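Local coordinates for protein integrase (Bovine immunodeficiency virus, PDB 3KKS) that probably inserts viral DNA into the host genome, being the catalytic core domain of a retroviral integrase with an RNase H-like fold, at residues Y143-S146 against E147-K150; T66-R69 against I70-L73; G93-E96 against R97-D101; N72-Y76 against L77-K81. One frame throughout, in Å; residues are numbered along the deposited sequence.

Interaction 1: residues Y143-S146 against E147-K150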
ATOM      1  N   TYR A 143      -4.622  -9.242  -8.843  1.00 26.62           N
ATOM      2  CA  TYR A 143      -3.322  -8.638  -9.100  1.00 26.85           C
ATOM      3  C   TYR A 143      -2.456  -9.606  -9.892  1.00 28.82           C
ATOM      4  O   TYR A 143      -1.829  -9.227 -10.883  1.00 29.54           O
ATOM      5  CB  TYR A 143      -2.599  -8.301  -7.793  1.00 25.04           C
ATOM      6  CG  TYR A 143      -1.187  -7.819  -8.035  1.00 24.32           C
ATOM      7  CD1 TYR A 143      -0.931  -6.494  -8.387  1.00 23.02           C
ATOM      8  CD2 TYR A 143      -0.114  -8.709  -7.992  1.00 22.17           C
ATOM      9  CE1 TYR A 143       0.357  -6.068  -8.700  1.00 24.84           C
ATOM     10  CE2 TYR A 143       1.181  -8.295  -8.304  1.00 22.53           C
ATOM     11  CZ  TYR A 143       1.408  -6.976  -8.658  1.00 24.88           C
ATOM     12  OH  TYR A 143       2.679  -6.560  -8.982  1.00 25.15           O
ATOM     13  N   LEU A 144      -2.416 -10.850  -9.431  1.00 29.98           N
ATOM     14  CA  LEU A 144      -1.639 -11.890 -10.084  1.00 33.79           C
ATOM     15  C   LEU A 144      -2.049 -12.019 -11.539  1.00 35.50           C
ATOM     16  O   LEU A 144      -1.213 -12.245 -12.412  1.00 35.42           O
ATOM     17  CB  LEU A 144      -1.862 -13.229  -9.386  1.00 36.20           C
ATOM     18  CG  LEU A 144      -1.413 -14.448 -10.188  1.00 39.09           C
ATOM     19  CD1 LEU A 144       0.097 -14.418 -10.349  1.00 41.27           C
ATOM     20  CD2 LEU A 144      -1.862 -15.728  -9.486  1.00 41.52           C
ATOM     21  N   GLU A 145      -3.344 -11.879 -11.792  1.00 35.70           N
ATOM     22  CA  GLU A 145      -3.859 -11.996 -13.146  1.00 37.91           C
ATOM     23  C   GLU A 145      -3.391 -10.829 -13.999  1.00 36.88           C
ATOM     24  O   GLU A 145      -2.949 -11.027 -15.128  1.00 37.72           O
ATOM     25  CB  GLU A 145      -5.384 -12.061 -13.131  1.00 40.75           C
ATOM     26  CG  GLU A 145      -5.996 -12.399 -14.477  1.00 48.13           C
ATOM     27  CD  GLU A 145      -5.439 -13.684 -15.057  1.00 49.91           C
ATOM     28  OE1 GLU A 145      -5.352 -14.680 -14.310  1.00 52.21           O
ATOM     29  OE2 GLU A 145      -5.092 -13.698 -16.259  1.00 52.27           O
ATOM     30  N   SER A 146      -3.483  -9.615 -13.465  1.00 36.08           N
ATOM     31  CA  SER A 146      -3.046  -8.438 -14.211  1.00 36.36           C
ATOM     32  C   SER A 146      -1.558  -8.590 -14.522  1.00 37.15           C
ATOM     33  O   SER A 146      -1.069  -8.120 -15.544  1.00 37.54           O
ATOM     34  CB  SER A 146      -3.284  -7.165 -13.391  1.00 34.75           C
ATOM     35  OG  SER A 146      -2.447  -7.122 -12.245  1.00 33.67           O
ATOM     36  N   GLU A 147      -0.850  -9.273 -13.633  1.00 38.06           N
ATOM     37  CA  GLU A 147       0.576  -9.507 -13.796  1.00 39.60           C
ATOM     38  C   GLU A 147       0.774 -10.501 -14.947  1.00 40.15           C
ATOM     39  O   GLU A 147       1.573 -10.272 -15.857  1.00 39.91           O
ATOM     40  CB  GLU A 147       1.141 -10.067 -12.482  1.00 42.32           C
ATOM     41  CG  GLU A 147       2.657 -10.114 -12.387  1.00 45.14           C
ATOM     42  CD  GLU A 147       3.288  -8.750 -12.168  1.00 45.50           C
ATOM     43  OE1 GLU A 147       3.437  -8.334 -10.996  1.00 41.48           O
ATOM     44  OE2 GLU A 147       3.629  -8.099 -13.178  1.00 46.55           O
ATOM     45  N   HIS A 148       0.025 -11.596 -14.911  1.00 39.15           N
ATOM     46  CA  HIS A 148       0.102 -12.628 -15.936  1.00 40.31           C
ATOM     47  C   HIS A 148      -0.166 -12.118 -17.356  1.00 42.03           C
ATOM     48  O   HIS A 148       0.524 -12.503 -18.304  1.00 41.48           O
ATOM     49  CB  HIS A 148      -0.887 -13.749 -15.622  1.00 41.13           C
ATOM     50  CG  HIS A 148      -0.986 -14.781 -16.700  1.00 42.66           C
ATOM     51  ND1 HIS A 148       0.029 -15.671 -16.976  1.00 42.29           N
ATOM     52  CD2 HIS A 148      -1.971 -15.046 -17.594  1.00 42.91           C
ATOM     53  CE1 HIS A 148      -0.324 -16.440 -17.991  1.00 43.76           C
ATOM     54  NE2 HIS A 148      -1.532 -16.080 -18.382  1.00 44.42           N
ATOM     55  N   THR A 149      -1.171 -11.261 -17.509  1.00 43.27           N
ATOM     56  CA  THR A 149      -1.508 -10.740 -18.828  1.00 45.97           C
ATOM     57  C   THR A 149      -0.441  -9.787 -19.327  1.00 47.80           C
ATOM     58  O   THR A 149      -0.395  -9.431 -20.503  1.00 48.06           O
ATOM     59  CB  THR A 149      -2.844 -10.000 -18.812  1.00 46.86           C
ATOM     60  OG1 THR A 149      -2.758  -8.872 -17.933  1.00 47.85           O
ATOM     61  CG2 THR A 149      -3.941 -10.928 -18.342  1.00 46.65           C
ATOM     62  N   LYS A 150       0.424  -9.371 -18.423  1.00 49.33           N
ATOM     63  CA  LYS A 150       1.473  -8.467 -18.810  1.00 51.01           C
ATOM     64  C   LYS A 150       2.772  -9.231 -18.993  1.00 51.78           C
ATOM     65  O   LYS A 150       3.498  -8.910 -19.951  1.00 52.84           O
ATOM     66  CB  LYS A 150       1.663  -7.405 -17.753  1.00 51.04           C
ATOM     67  CG  LYS A 150       3.084  -6.960 -17.728  1.00 51.83           C
ATOM     68  CD  LYS A 150       3.435  -6.422 -16.390  1.00 52.58           C
ATOM     69  CE  LYS A 150       4.893  -6.693 -16.105  1.00 52.59           C
ATOM     70  NZ  LYS A 150       5.071  -7.919 -15.283  1.00 53.40           N
TER
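Y143 and E147, one helical turn apart, send their side chains out side by side in the same direction, and Y143 OH gives a weak hydrogen bond to E147 OE1 at 2.8 Å. The ring and carboxylate planes stand 86° apart, and E147 OE1 approaches the phenol obliquely, 3.4 Å from Y143 CZ. A bend at the second torsion of E147 turns the carboxylate so that OE1 faces the phenol and OE2 faces the lysine near the chain end: K150 NZ lies 2.6 Å from E147 OE2, a salt bridge made on the anti side of the carboxylate.

Beneath this layer, Y143 O accepts two hydrogen bonds, from E147 N at 2.9 Å and from S146 OG at 2.6 Å. With chi1 at 67°, S146 OG sits between its own backbone N and carbonyl carbon and is turned back over the preceding turn. Such serine-to-carbonyl bonds are a familiar feature of helices, and here the helix is 139-148, the last one of this RNase H-like core. T149 makes the same i to i-3 bond with a poorer approach: T149 OG1 donates to S146 O at 3.0 Å, from 44° above the carbonyl plane. On another face E145 OE2 lies near the plane of the H148 ring at its edge, 3.7 Å from H148 CD2.

Farther out, T53 probably helps to position the pair: its backbone N donates to Y143 OH, and its hydroxyl is hydrogen-bonded to E147 OE2. The ring of Y143 also meets Y52 edge-to-face and packs on S25 and L27.

Interaction 2: residues T66-R69 against I70-L73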
ATOM      1  N   THR A  66       7.664  14.034  -0.804  1.00 39.68           N
ATOM      2  CA  THR A  66       8.137  14.966  -1.833  1.00 39.74           C
ATOM      3  C   THR A  66       9.627  15.301  -1.826  1.00 40.06           C
ATOM      4  O   THR A  66      10.088  16.089  -2.658  1.00 40.09           O
ATOM      5  CB  THR A  66       7.353  16.309  -1.783  1.00 39.87           C
ATOM      6  OG1 THR A  66       7.449  16.879  -0.473  1.00 38.14           O
ATOM      7  CG2 THR A  66       5.892  16.090  -2.122  1.00 40.25           C
ATOM      8  N   ALA A  67      10.383  14.716  -0.903  1.00 40.49           N
ATOM      9  CA  ALA A  67      11.820  14.976  -0.821  1.00 39.11           C
ATOM     10  C   ALA A  67      12.514  14.565  -2.118  1.00 39.82           C
ATOM     11  O   ALA A  67      12.024  13.686  -2.831  1.00 38.24           O
ATOM     12  CB  ALA A  67      12.416  14.215   0.351  1.00 38.70           C
ATOM     13  N   HIS A  68      13.637  15.213  -2.432  1.00 40.26           N
ATOM     14  CA  HIS A  68      14.397  14.889  -3.640  1.00 41.41           C
ATOM     15  C   HIS A  68      14.782  13.418  -3.576  1.00 38.96           C
ATOM     16  O   HIS A  68      14.928  12.750  -4.599  1.00 38.46           O
ATOM     17  CB  HIS A  68      15.661  15.753  -3.736  1.00 45.85           C
ATOM     18  CG  HIS A  68      15.403  17.141  -4.229  1.00 49.94           C
ATOM     19  ND1 HIS A  68      16.239  18.203  -3.941  1.00 52.52           N
ATOM     20  CD2 HIS A  68      14.408  17.643  -4.998  1.00 51.76           C
ATOM     21  CE1 HIS A  68      15.765  19.297  -4.510  1.00 53.57           C
ATOM     22  NE2 HIS A  68      14.656  18.987  -5.157  1.00 53.14           N
ATOM     23  N   ARG A  69      14.949  12.932  -2.354  1.00 37.34           N
ATOM     24  CA  ARG A  69      15.288  11.539  -2.108  1.00 36.56           C
ATOM     25  C   ARG A  69      14.259  10.646  -2.814  1.00 34.54           C
ATOM     26  O   ARG A  69      14.616   9.749  -3.578  1.00 34.66           O
ATOM     27  CB  ARG A  69      15.277  11.286  -0.590  1.00 37.46           C
ATOM     28  CG  ARG A  69      14.979   9.853  -0.172  1.00 39.80           C
ATOM     29  CD  ARG A  69      16.234   9.039   0.064  1.00 39.06           C
ATOM     30  NE  ARG A  69      16.921   9.448   1.285  1.00 38.55           N
ATOM     31  CZ  ARG A  69      17.978   8.824   1.791  1.00 37.41           C
ATOM     32  NH1 ARG A  69      18.477   7.754   1.182  1.00 37.73           N
ATOM     33  NH2 ARG A  69      18.539   9.272   2.902  1.00 37.56           N
ATOM     34  N   ILE A  70      12.982  10.922  -2.574  1.00 33.45           N
ATOM     35  CA  ILE A  70      11.894  10.141  -3.157  1.00 32.48           C
ATOM     36  C   ILE A  70      11.715  10.403  -4.640  1.00 33.20           C
ATOM     37  O   ILE A  70      11.455   9.477  -5.420  1.00 32.58           O
ATOM     38  CB  ILE A  70      10.568  10.432  -2.429  1.00 31.34           C
ATOM     39  CG1 ILE A  70      10.750  10.183  -0.931  1.00 30.89           C
ATOM     40  CG2 ILE A  70       9.450   9.569  -2.997  1.00 30.05           C
ATOM     41  CD1 ILE A  70      11.432   8.854  -0.604  1.00 28.91           C
ATOM     42  N   GLU A  71      11.852  11.668  -5.028  1.00 33.89           N
ATOM     43  CA  GLU A  71      11.715  12.060  -6.425  1.00 33.24           C
ATOM     44  C   GLU A  71      12.798  11.404  -7.274  1.00 32.70           C
ATOM     45  O   GLU A  71      12.526  10.882  -8.352  1.00 33.63           O
ATOM     46  CB  GLU A  71      11.805  13.581  -6.557  1.00 36.38           C
ATOM     47  CG  GLU A  71      10.490  14.249  -6.960  1.00 41.50           C
ATOM     48  CD  GLU A  71       9.923  15.143  -5.873  1.00 45.11           C
ATOM     49  OE1 GLU A  71      10.678  15.994  -5.350  1.00 48.28           O
ATOM     50  OE2 GLU A  71       8.722  15.001  -5.549  1.00 46.32           O
ATOM     51  N   ASN A  72      14.033  11.430  -6.795  1.00 32.50           N
ATOM     52  CA  ASN A  72      15.111  10.810  -7.551  1.00 33.60           C
ATOM     53  C   ASN A  72      15.009   9.278  -7.523  1.00 32.92           C
ATOM     54  O   ASN A  72      15.346   8.610  -8.498  1.00 33.14           O
ATOM     55  CB  ASN A  72      16.470  11.267  -7.019  1.00 32.82           C
ATOM     56  CG  ASN A  72      16.761  12.729  -7.337  1.00 34.90           C
ATOM     57  OD1 ASN A  72      16.165  13.312  -8.243  1.00 35.63           O
ATOM     58  ND2 ASN A  72      17.690  13.322  -6.601  1.00 34.48           N
ATOM     59  N   LEU A  73      14.535   8.725  -6.410  1.00 32.61           N
ATOM     60  CA  LEU A  73      14.393   7.278  -6.294  1.00 32.76           C
ATOM     61  C   LEU A  73      13.418   6.742  -7.345  1.00 32.75           C
ATOM     62  O   LEU A  73      13.673   5.714  -7.977  1.00 33.87           O
ATOM     63  CB  LEU A  73      13.906   6.898  -4.893  1.00 32.26           C
ATOM     64  CG  LEU A  73      13.574   5.414  -4.707  1.00 32.26           C
ATOM     65  CD1 LEU A  73      14.751   4.572  -5.168  1.00 32.29           C
ATOM     66  CD2 LEU A  73      13.236   5.125  -3.255  1.00 29.82           C
TER
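R69 lays its CG beside I70, 3.7 Å from I70 CD1, so that the CG methylene of the arginine packs on the CD1 methyl of the isoleucine. With its CG anti to the backbone N, R69 holds that methylene beside its own carbonyl carbon and hence next to I70. I70 takes a different course: CG1 lies beside its own backbone N (chi1 -55°), and the second torsion, acting with the first, turns CD1 back toward R69.

E71 is the third main participant. Its carboxylate folds back to the start of the helix, where E71 OE1 comes within 2.8 Å of T66 O. The same oxygen lies 4.1 Å from H68 CD2, at the edge of the imidazole and near its plane, with ring and carboxylate planes 73° apart.

The frame behind these side chains is the first turn of helix 68-76. A67 occupies the N-cap position, and A67 O accepts from E71 N at 3.0 Å, with an N-H...O angle of 167°, and more weakly from I70 N. The i to i-4 pattern that begins with E71 continues in the bond from N72 N to H68 O, which measures 2.7 Å.

In the RNase H-like core this turn lies against helix 38-51, with A67 on A38, R69 on L39, I70 on V41 and L73 on A42. I70 and E71 also reach K81 of edge strand 80-83.

Interaction 3: residues G93-E96 against R97-D101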
ATOM      1  N   GLY A  93     -11.825   5.786  -3.988  1.00 39.01           N
ATOM      2  CA  GLY A  93     -12.800   4.942  -3.323  1.00 38.55           C
ATOM      3  C   GLY A  93     -12.122   3.690  -2.797  1.00 37.80           C
ATOM      4  O   GLY A  93     -12.194   3.382  -1.609  1.00 37.18           O
ATOM      5  N   VAL A  94     -11.451   2.972  -3.693  1.00 35.44           N
ATOM      6  CA  VAL A  94     -10.739   1.752  -3.340  1.00 32.84           C
ATOM      7  C   VAL A  94      -9.774   1.977  -2.165  1.00 30.81           C
ATOM      8  O   VAL A  94      -9.768   1.213  -1.203  1.00 31.15           O
ATOM      9  CB  VAL A  94      -9.947   1.215  -4.563  1.00 33.65           C
ATOM     10  CG1 VAL A  94      -9.206  -0.068  -4.200  1.00 33.26           C
ATOM     11  CG2 VAL A  94     -10.899   0.963  -5.730  1.00 34.01           C
ATOM     12  N   VAL A  95      -8.976   3.033  -2.247  1.00 29.45           N
ATOM     13  CA  VAL A  95      -7.996   3.362  -1.213  1.00 29.54           C
ATOM     14  C   VAL A  95      -8.584   3.633   0.166  1.00 29.70           C
ATOM     15  O   VAL A  95      -8.043   3.178   1.175  1.00 28.27           O
ATOM     16  CB  VAL A  95      -7.143   4.588  -1.633  1.00 28.90           C
ATOM     17  CG1 VAL A  95      -6.219   5.014  -0.496  1.00 28.59           C
ATOM     18  CG2 VAL A  95      -6.334   4.251  -2.863  1.00 27.39           C
ATOM     19  N   GLU A  96      -9.678   4.387   0.203  1.00 31.41           N
ATOM     20  CA  GLU A  96     -10.342   4.728   1.455  1.00 33.45           C
ATOM     21  C   GLU A  96     -10.869   3.469   2.130  1.00 32.70           C
ATOM     22  O   GLU A  96     -10.665   3.257   3.324  1.00 32.06           O
ATOM     23  CB  GLU A  96     -11.512   5.673   1.189  1.00 37.81           C
ATOM     24  CG  GLU A  96     -11.134   6.989   0.537  1.00 44.57           C
ATOM     25  CD  GLU A  96     -10.393   7.910   1.475  1.00 49.04           C
ATOM     26  OE1 GLU A  96     -10.155   7.502   2.638  1.00 51.65           O
ATOM     27  OE2 GLU A  96     -10.053   9.040   1.052  1.00 49.16           O
ATOM     28  N   ARG A  97     -11.564   2.644   1.360  1.00 32.12           N
ATOM     29  CA  ARG A  97     -12.116   1.405   1.887  1.00 32.73           C
ATOM     30  C   ARG A  97     -11.016   0.473   2.408  1.00 31.45           C
ATOM     31  O   ARG A  97     -11.171  -0.149   3.456  1.00 31.74           O
ATOM     32  CB  ARG A  97     -12.932   0.693   0.810  1.00 35.52           C
ATOM     33  CG  ARG A  97     -13.516  -0.632   1.262  1.00 41.45           C
ATOM     34  CD  ARG A  97     -14.405  -1.268   0.193  1.00 46.27           C
ATOM     35  NE  ARG A  97     -13.724  -1.385  -1.096  1.00 48.99           N
ATOM     36  CZ  ARG A  97     -13.690  -2.490  -1.836  1.00 50.89           C
ATOM     37  NH1 ARG A  97     -13.043  -2.485  -2.995  1.00 50.24           N
ATOM     38  NH2 ARG A  97     -14.287  -3.602  -1.419  1.00 51.05           N
ATOM     39  N   ALA A  98      -9.909   0.380   1.678  1.00 29.63           N
ATOM     40  CA  ALA A  98      -8.803  -0.482   2.088  1.00 29.42           C
ATOM     41  C   ALA A  98      -8.232  -0.069   3.443  1.00 27.72           C
ATOM     42  O   ALA A  98      -7.960  -0.917   4.284  1.00 29.68           O
ATOM     43  CB  ALA A  98      -7.694  -0.466   1.025  1.00 30.43           C
ATOM     44  N   HIS A  99      -8.042   1.227   3.658  1.00 25.32           N
ATOM     45  CA  HIS A  99      -7.501   1.698   4.931  1.00 27.54           C
ATOM     46  C   HIS A  99      -8.438   1.371   6.080  1.00 29.54           C
ATOM     47  O   HIS A  99      -7.999   1.059   7.183  1.00 28.85           O
ATOM     48  CB  HIS A  99      -7.256   3.209   4.890  1.00 27.22           C
ATOM     49  CG  HIS A  99      -5.968   3.593   4.230  1.00 27.97           C
ATOM     50  ND1 HIS A  99      -4.900   4.109   4.934  1.00 28.75           N
ATOM     51  CD2 HIS A  99      -5.570   3.520   2.940  1.00 28.02           C
ATOM     52  CE1 HIS A  99      -3.900   4.339   4.101  1.00 29.00           C
ATOM     53  NE2 HIS A  99      -4.279   3.992   2.886  1.00 27.20           N
ATOM     54  N   ARG A 100      -9.735   1.452   5.809  1.00 30.59           N
ATOM     55  CA  ARG A 100     -10.759   1.166   6.806  1.00 32.66           C
ATOM     56  C   ARG A 100     -10.753  -0.328   7.115  1.00 30.01           C
ATOM     57  O   ARG A 100     -10.725  -0.732   8.273  1.00 29.26           O
ATOM     58  CB  ARG A 100     -12.128   1.599   6.262  1.00 35.96           C
ATOM     59  CG  ARG A 100     -13.217   1.747   7.300  1.00 40.14           C
ATOM     60  CD  ARG A 100     -13.790   0.407   7.709  1.00 46.03           C
ATOM     61  NE  ARG A 100     -14.298  -0.350   6.566  1.00 50.44           N
ATOM     62  CZ  ARG A 100     -15.205   0.102   5.703  1.00 53.57           C
ATOM     63  NH1 ARG A 100     -15.714   1.321   5.843  1.00 54.22           N
ATOM     64  NH2 ARG A 100     -15.608  -0.667   4.695  1.00 52.97           N
ATOM     65  N   ASP A 101     -10.765  -1.140   6.066  1.00 28.84           N
ATOM     66  CA  ASP A 101     -10.758  -2.587   6.213  1.00 28.67           C
ATOM     67  C   ASP A 101      -9.484  -3.069   6.909  1.00 28.91           C
ATOM     68  O   ASP A 101      -9.507  -4.039   7.662  1.00 30.40           O
ATOM     69  CB  ASP A 101     -10.877  -3.247   4.838  1.00 30.49           C
ATOM     70  CG  ASP A 101     -12.242  -3.046   4.212  1.00 31.83           C
ATOM     71  OD1 ASP A 101     -12.421  -3.410   3.034  1.00 32.12           O
ATOM     72  OD2 ASP A 101     -13.141  -2.527   4.904  1.00 32.58           O
TER
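V95 and H99 meet because their first torsions direct them along the same face: V95 CG1 is turned away from its backbone N (chi1 174°), whereas H99 CG swings back beside its own (chi1 -82°). The two side chains then lie side by side, pointing the same way, with V95 CG1 3.8 Å from H99 CD2. The setting is the long helix 89-109, which packs on the sheet of the RNase H-like fold.

The imidazole also bears on the backbone. V95 O sits at the edge of the H99 ring, near its plane, and only 3.1 Å from H99 CD2. The same carbonyl accepts the helical bond from H99 N at 3.2 Å, which places the N-H and the ring C-H of one residue around a single oxygen. The adjacent i to i-4 bonds are of normal length: R97 N donates to G93 O at 3.1 Å, almost straight at 175°, and A98 N to V94 O at 3.0 Å.

V95, A98 and H99 face the sheet. V95 touches Q6 and H99 touches D8 and T10, all on strand 4-12, while A98 and H99 also rest on V21 and V19 of strand 15-22. E96 is exposed, and its OE2 is hydrogen-bonded to Q92 NE2, one turn back.

At the far end D101 pairs with two arginines. Its OD1 forms a salt bridge with R131, and its OD2 is met nearly end-on by R100 NE at 3.0 Å, with R100 NH2 adding a weak bond to that same oxygen.

Interaction 4: residues N72-Y76 against L77-K81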
ATOM      1  N   ASN A  72      14.033  11.430  -6.795  1.00 32.50           N
ATOM      2  CA  ASN A  72      15.111  10.810  -7.551  1.00 33.60           C
ATOM      3  C   ASN A  72      15.009   9.278  -7.523  1.00 32.92           C
ATOM      4  O   ASN A  72      15.346   8.610  -8.498  1.00 33.14           O
ATOM      5  CB  ASN A  72      16.470  11.267  -7.019  1.00 32.82           C
ATOM      6  CG  ASN A  72      16.761  12.729  -7.337  1.00 34.90           C
ATOM      7  OD1 ASN A  72      16.165  13.312  -8.243  1.00 35.63           O
ATOM      8  ND2 ASN A  72      17.690  13.322  -6.601  1.00 34.48           N
ATOM      9  N   LEU A  73      14.535   8.725  -6.410  1.00 32.61           N
ATOM     10  CA  LEU A  73      14.393   7.278  -6.294  1.00 32.76           C
ATOM     11  C   LEU A  73      13.418   6.742  -7.345  1.00 32.75           C
ATOM     12  O   LEU A  73      13.673   5.714  -7.977  1.00 33.87           O
ATOM     13  CB  LEU A  73      13.906   6.898  -4.893  1.00 32.26           C
ATOM     14  CG  LEU A  73      13.574   5.414  -4.707  1.00 32.26           C
ATOM     15  CD1 LEU A  73      14.751   4.572  -5.168  1.00 32.29           C
ATOM     16  CD2 LEU A  73      13.236   5.125  -3.255  1.00 29.82           C
ATOM     17  N   CYS A  74      12.305   7.442  -7.536  1.00 32.64           N
ATOM     18  CA  CYS A  74      11.322   7.022  -8.521  1.00 32.64           C
ATOM     19  C   CYS A  74      11.867   7.163  -9.936  1.00 34.95           C
ATOM     20  O   CYS A  74      11.545   6.360 -10.810  1.00 33.57           O
ATOM     21  CB  CYS A  74      10.038   7.831  -8.376  1.00 31.72           C
ATOM     22  SG  CYS A  74       9.078   7.420  -6.899  1.00 30.14           S
ATOM     23  N   LYS A  75      12.680   8.189 -10.171  1.00 37.04           N
ATOM     24  CA  LYS A  75      13.265   8.367 -11.497  1.00 40.45           C
ATOM     25  C   LYS A  75      14.247   7.226 -11.731  1.00 40.81           C
ATOM     26  O   LYS A  75      14.299   6.652 -12.816  1.00 42.13           O
ATOM     27  CB  LYS A  75      13.973   9.721 -11.593  1.00 41.75           C
ATOM     28  CG  LYS A  75      12.996  10.883 -11.668  1.00 42.86           C
ATOM     29  CD  LYS A  75      13.666  12.229 -11.470  1.00 45.20           C
ATOM     30  CE  LYS A  75      12.621  13.339 -11.477  1.00 45.09           C
ATOM     31  NZ  LYS A  75      13.209  14.689 -11.286  1.00 47.71           N
ATOM     32  N   TYR A  76      15.004   6.889 -10.694  1.00 41.67           N
ATOM     33  CA  TYR A  76      15.969   5.804 -10.768  1.00 43.16           C
ATOM     34  C   TYR A  76      15.276   4.468 -11.024  1.00 42.54           C
ATOM     35  O   TYR A  76      15.783   3.637 -11.774  1.00 43.10           O
ATOM     36  CB  TYR A  76      16.772   5.724  -9.465  1.00 47.00           C
ATOM     37  CG  TYR A  76      17.525   4.425  -9.302  1.00 51.80           C
ATOM     38  CD1 TYR A  76      18.480   4.033 -10.240  1.00 53.76           C
ATOM     39  CD2 TYR A  76      17.256   3.566  -8.233  1.00 52.84           C
ATOM     40  CE1 TYR A  76      19.147   2.818 -10.124  1.00 55.99           C
ATOM     41  CE2 TYR A  76      17.919   2.345  -8.106  1.00 55.50           C
ATOM     42  CZ  TYR A  76      18.864   1.977  -9.057  1.00 56.67           C
ATOM     43  OH  TYR A  76      19.524   0.774  -8.956  1.00 58.54           O
ATOM     44  N   LEU A  77      14.118   4.268 -10.398  1.00 40.66           N
ATOM     45  CA  LEU A  77      13.361   3.028 -10.550  1.00 38.32           C
ATOM     46  C   LEU A  77      12.393   3.084 -11.731  1.00 38.76           C
ATOM     47  O   LEU A  77      11.594   2.174 -11.929  1.00 39.89           O
ATOM     48  CB  LEU A  77      12.579   2.733  -9.267  1.00 36.52           C
ATOM     49  CG  LEU A  77      13.379   2.468  -7.991  1.00 36.20           C
ATOM     50  CD1 LEU A  77      12.461   2.565  -6.783  1.00 36.80           C
ATOM     51  CD2 LEU A  77      14.040   1.092  -8.065  1.00 34.54           C
ATOM     52  N   GLY A  78      12.469   4.154 -12.515  1.00 39.36           N
ATOM     53  CA  GLY A  78      11.579   4.299 -13.654  1.00 37.86           C
ATOM     54  C   GLY A  78      10.119   4.265 -13.247  1.00 37.51           C
ATOM     55  O   GLY A  78       9.307   3.589 -13.878  1.00 39.85           O
ATOM     56  N   ILE A  79       9.781   4.992 -12.189  1.00 35.36           N
ATOM     57  CA  ILE A  79       8.409   5.040 -11.694  1.00 33.45           C
ATOM     58  C   ILE A  79       7.814   6.436 -11.851  1.00 32.09           C
ATOM     59  O   ILE A  79       8.412   7.423 -11.447  1.00 31.82           O
ATOM     60  CB  ILE A  79       8.343   4.654 -10.197  1.00 30.82           C
ATOM     61  CG1 ILE A  79       8.713   3.182 -10.013  1.00 31.70           C
ATOM     62  CG2 ILE A  79       6.950   4.915  -9.652  1.00 31.50           C
ATOM     63  CD1 ILE A  79       8.816   2.766  -8.560  1.00 28.75           C
ATOM     64  N   THR A  80       6.635   6.515 -12.442  1.00 32.77           N
ATOM     65  CA  THR A  80       5.985   7.803 -12.606  1.00 34.00           C
ATOM     66  C   THR A  80       5.465   8.197 -11.234  1.00 34.72           C
ATOM     67  O   THR A  80       4.816   7.400 -10.562  1.00 36.08           O
ATOM     68  CB  THR A  80       4.816   7.709 -13.578  1.00 32.89           C
ATOM     69  OG1 THR A  80       5.280   7.162 -14.815  1.00 35.12           O
ATOM     70  CG2 THR A  80       4.222   9.086 -13.831  1.00 35.98           C
ATOM     71  N   LYS A  81       5.764   9.416 -10.809  1.00 35.43           N
ATOM     72  CA  LYS A  81       5.317   9.877  -9.506  1.00 36.53           C
ATOM     73  C   LYS A  81       4.476  11.134  -9.621  1.00 37.69           C
ATOM     74  O   LYS A  81       4.812  12.052 -10.368  1.00 37.30           O
ATOM     75  CB  LYS A  81       6.519  10.137  -8.594  1.00 35.31           C
ATOM     76  CG  LYS A  81       6.162  10.763  -7.256  1.00 33.95           C
ATOM     77  CD  LYS A  81       7.400  10.953  -6.386  1.00 35.68           C
ATOM     78  CE  LYS A  81       7.130  11.918  -5.242  1.00 35.47           C
ATOM     79  NZ  LYS A  81       5.961  11.521  -4.431  1.00 38.17           N
TER
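C74 O is held by the shortest sound bond here, from I79 N at 2.6 Å with an N-H...O angle of 174°, and it belongs to a Schellman motif that ends helix 68-76. The companion bond runs from G78 N to K75 O at 3.1 Å, reaching the oxygen from well above its carbonyl plane. G78, the C-prime residue, has a phi of 58°, a value that by itself favours glycine, and it reverses the chain toward strand 80-83. The turn thus completes a beta-alpha-beta crossover, since strands 56-59 and 80-83 lie parallel and adjacent in the sheet.

Apolar groups pack across the turn. L73 and L77 press together unusually tightly, with L73 CD1 and L77 CD1 3.4 Å apart, and L77 N donates to L73 O at 2.9 Å. The other methyl of L77, CD2, turns to Y76 and lies 4.1 Å from Y76 CD2. Past the glycine, I79 returns to the helix with its CB 4.0 Å from C74 CB.

Helix 38-51 lies on one side of this hydrophobic group: I45 touches L77, and I49 touches both L77 and I79. L57 of strand 56-59 meets C74 and I79. K81 extends alongside, its NZ hydrogen-bonded to F65 O. With SG anti to the carbonyl carbon (chi1 -72°), the sulfur of C74 faces this lysine chain, and C74 SG lies 3.9 Å from K81 CD.

All four contacts are local and come along the chain in the order 2, 4, 3, 1. Interactions 2 and 4 share helix 68-76 and residues N72 and L73; their centres are 8 Å apart, and K81 CE of interaction 4 lies 3.5 Å from E71 OE2 of interaction 2. Together they describe the start and the end of the helix leading into edge strand 80-83. Interaction 3, on helix 89-109, has its centre about 25 Å from that of interaction 4. Helices 68-76 and 89-109 thus pack on the sheet from opposite sides of the chain's centre. Interaction 1, centred about 22 Å from interactions 3 and 4, lies on 139-148, the last helix of the core.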